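Local coordinates for protein 2-hydroxyhepta-2,4-diene-1,7-dioate isomerase (PDB 4DBF) that binds magnesium and probably acts as an oxaloacetate decarboxylase of the fumarylacetoacetate hydrolase (FAH) family, with a possible isomerase activity, at residues V133-E138 and I164-S169. Numbering follows the deposited sequence.
Sequences VEFEGE and IINDVS. With MG (magnesium ion), chain C.
The carboxylate of Asp167 lies alongside that of Glu136, and the two meet at a magnesium ion. With Glu138 they form the three-carboxylate metal site of the FAH fold, carried on two antiparallel strands broken by a short loop. Glu136 OE1 and Asp167 OD2 each bind the magnesium ion at 2.2 Å, and Glu138 OE2 binds it at 2.1 Å. These three oxygens form one face of the ion's coordination shell, with OD2 at one corner. Three waters complete six ligands. The carboxylate planes of Glu136 and Asp167 are 82° apart, so the pair is not stacked. Glu138 comes in across Asp167, its OE2 3.2 Å from Asp167 CB. With chi1 at 177°, Asp167 CG swings clear of its own N and OD2 reaches the ion. Lys112 forms a salt bridge with Asp167 OD1, and Arg171 pairs with Glu136 OE2, so those two oxygens are held from outside the two segments.

The backbone ladder is regular at its ends, with reciprocal bonds between Glu134 and Ser169 and between Glu138 and Ile165. In the middle the pairing changes. Asp167 N still bonds to Glu136 O, but Glu136 N turns to a side chain, Asn166 OD1, at 3.1 Å. That donor is tilted 27° from the amide carbonyl plane. Asn166 thus bridges the break in the ladder from the face away from the metal, where OD1 also lies against Phe135 CB. Asp167 is the centre of an inverse gamma turn. One residue on, Val168 CG1 meets Val133 CG1 at 3.5 Å, a tight apolar contact. Ser169 OG donates to Asp167 O at 2.8 Å, from above the carbonyl plane. On the ion, water 1 also donates to Glu138 OE1, the oxygen that does not bind the metal.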
loop_
_atom_site.group_PDB
_atom_site.type_symbol
_atom_site.label_atom_id
_atom_site.label_comp_id
_atom_site.label_asym_id
_atom_site.label_seq_id
_atom_site.Cartn_x
_atom_site.Cartn_y
_atom_site.Cartn_z
ATOM N N VAL A 133 -13.835 15.462 -8.168
ATOM C CA VAL A 133 -12.766 15.286 -7.207
ATOM C C VAL A 133 -12.924 16.174 -6.004
ATOM O O VAL A 133 -12.823 17.366 -6.101
ATOM C CB VAL A 133 -11.415 15.538 -7.850
ATOM C CG1 VAL A 133 -10.302 15.420 -6.860
ATOM C CG2 VAL A 133 -11.208 14.622 -9.004
ATOM N N GLU A 134 -13.184 15.560 -4.873
ATOM C CA GLU A 134 -13.370 16.268 -3.621
ATOM C C GLU A 134 -12.197 16.079 -2.663
ATOM O O GLU A 134 -11.499 15.132 -2.739
ATOM C CB GLU A 134 -14.670 15.839 -2.935
ATOM C CG GLU A 134 -15.898 16.072 -3.786
ATOM C CD GLU A 134 -17.212 15.787 -3.104
ATOM O OE1 GLU A 134 -17.255 15.164 -2.073
ATOM O OE2 GLU A 134 -18.213 16.229 -3.621
ATOM N N PHE A 135 -12.047 17.007 -1.755
ATOM C CA PHE A 135 -11.077 16.927 -0.710
ATOM C C PHE A 135 -11.737 16.395 0.540
ATOM O O PHE A 135 -12.910 16.390 0.651
ATOM C CB PHE A 135 -10.558 18.304 -0.413
ATOM C CG PHE A 135 -11.603 19.229 0.076
ATOM C CD1 PHE A 135 -11.929 19.273 1.397
ATOM C CD2 PHE A 135 -12.305 20.010 -0.798
ATOM C CE1 PHE A 135 -12.905 20.102 1.837
ATOM C CE2 PHE A 135 -13.271 20.856 -0.358
ATOM C CZ PHE A 135 -13.568 20.898 0.963
ATOM N N GLU A 136 -10.933 15.970 1.481
ATOM C CA GLU A 136 -11.438 15.610 2.777
ATOM C C GLU A 136 -10.346 15.915 3.777
ATOM O O GLU A 136 -9.340 15.329 3.719
ATOM C CB GLU A 136 -11.756 14.126 2.872
ATOM C CG GLU A 136 -12.582 13.501 1.782
ATOM C CD GLU A 136 -12.997 12.080 2.091
ATOM O OE1 GLU A 136 -12.205 11.329 2.585
ATOM O OE2 GLU A 136 -14.115 11.723 1.805
ATOM N N GLY A 137 -10.573 16.835 4.680
ATOM C CA GLY A 137 -9.610 17.103 5.711
ATOM C C GLY A 137 -9.704 16.125 6.840
ATOM O O GLY A 137 -10.739 15.940 7.372
ATOM N N GLU A 138 -8.581 15.535 7.209
ATOM C CA GLU A 138 -8.550 14.536 8.241
ATOM C C GLU A 138 -7.384 14.650 9.169
ATOM O O GLU A 138 -6.329 15.022 8.794
ATOM C CB GLU A 138 -8.595 13.110 7.673
ATOM C CG GLU A 138 -9.480 12.946 6.478
ATOM C CD GLU A 138 -9.785 11.513 6.076
ATOM O OE1 GLU A 138 -9.457 10.569 6.729
ATOM O OE2 GLU A 138 -10.398 11.347 5.061
ATOM N N ILE A 164 -1.775 16.483 9.315
ATOM C CA ILE A 164 -3.013 16.634 8.585
ATOM C C ILE A 164 -2.864 15.828 7.304
ATOM O O ILE A 164 -1.748 15.766 6.710
ATOM C CB ILE A 164 -3.272 18.124 8.220
ATOM C CG1 ILE A 164 -3.168 19.042 9.468
ATOM C CG2 ILE A 164 -4.658 18.225 7.515
ATOM C CD1 ILE A 164 -3.241 20.558 9.105
ATOM N N ILE A 165 -3.953 15.207 6.867
ATOM C CA ILE A 165 -4.005 14.604 5.514
ATOM C C ILE A 165 -5.221 15.144 4.746
ATOM O O ILE A 165 -6.261 15.404 5.329
ATOM C CB ILE A 165 -3.972 13.046 5.566
ATOM C CG1 ILE A 165 -3.954 12.478 4.125
ATOM C CG2 ILE A 165 -5.207 12.425 6.384
ATOM C CD1 ILE A 165 -3.695 11.000 4.035
ATOM N N ASN A 166 -5.066 15.352 3.439
ATOM C CA ASN A 166 -6.194 15.704 2.573
ATOM C C ASN A 166 -6.474 14.405 1.787
ATOM O O ASN A 166 -5.664 14.013 0.915
ATOM C CB ASN A 166 -5.803 16.911 1.660
ATOM C CG ASN A 166 -6.971 17.425 0.889
ATOM O OD1 ASN A 166 -7.986 16.712 0.759
ATOM N ND2 ASN A 166 -6.861 18.646 0.348
ATOM N N ASP A 167 -7.556 13.689 2.116
ATOM C CA ASP A 167 -7.834 12.390 1.467
ATOM C C ASP A 167 -8.640 12.729 0.186
ATOM O O ASP A 167 -9.883 12.659 0.171
ATOM C CB ASP A 167 -8.622 11.497 2.451
ATOM C CG ASP A 167 -9.029 10.166 1.870
ATOM O OD1 ASP A 167 -8.513 9.721 0.826
ATOM O OD2 ASP A 167 -9.910 9.514 2.464
ATOM N N VAL A 168 -7.923 13.069 -0.874
ATOM C CA VAL A 168 -8.552 13.591 -2.107
ATOM C C VAL A 168 -9.176 12.375 -2.773
ATOM O O VAL A 168 -8.571 11.324 -2.755
ATOM C CB VAL A 168 -7.465 14.182 -3.002
ATOM C CG1 VAL A 168 -8.047 14.611 -4.329
ATOM C CG2 VAL A 168 -6.797 15.414 -2.251
ATOM N N SER A 169 -10.384 12.518 -3.323
ATOM C CA SER A 169 -11.180 11.392 -3.784
ATOM C C SER A 169 -12.009 11.827 -5.029
ATOM O O SER A 169 -12.741 12.843 -4.928
ATOM C CB SER A 169 -12.228 11.043 -2.687
ATOM O OG SER A 169 -11.647 11.131 -1.345
HETATM MG MG MG C . -11.475 9.848 3.982
HETATM O O HOH W 1 -10.505 8.472 5.336
HETATM O O HOH W 2 -12.630 8.264 3.339
HETATM O O HOH W 3 -13.052 10.384 5.164
#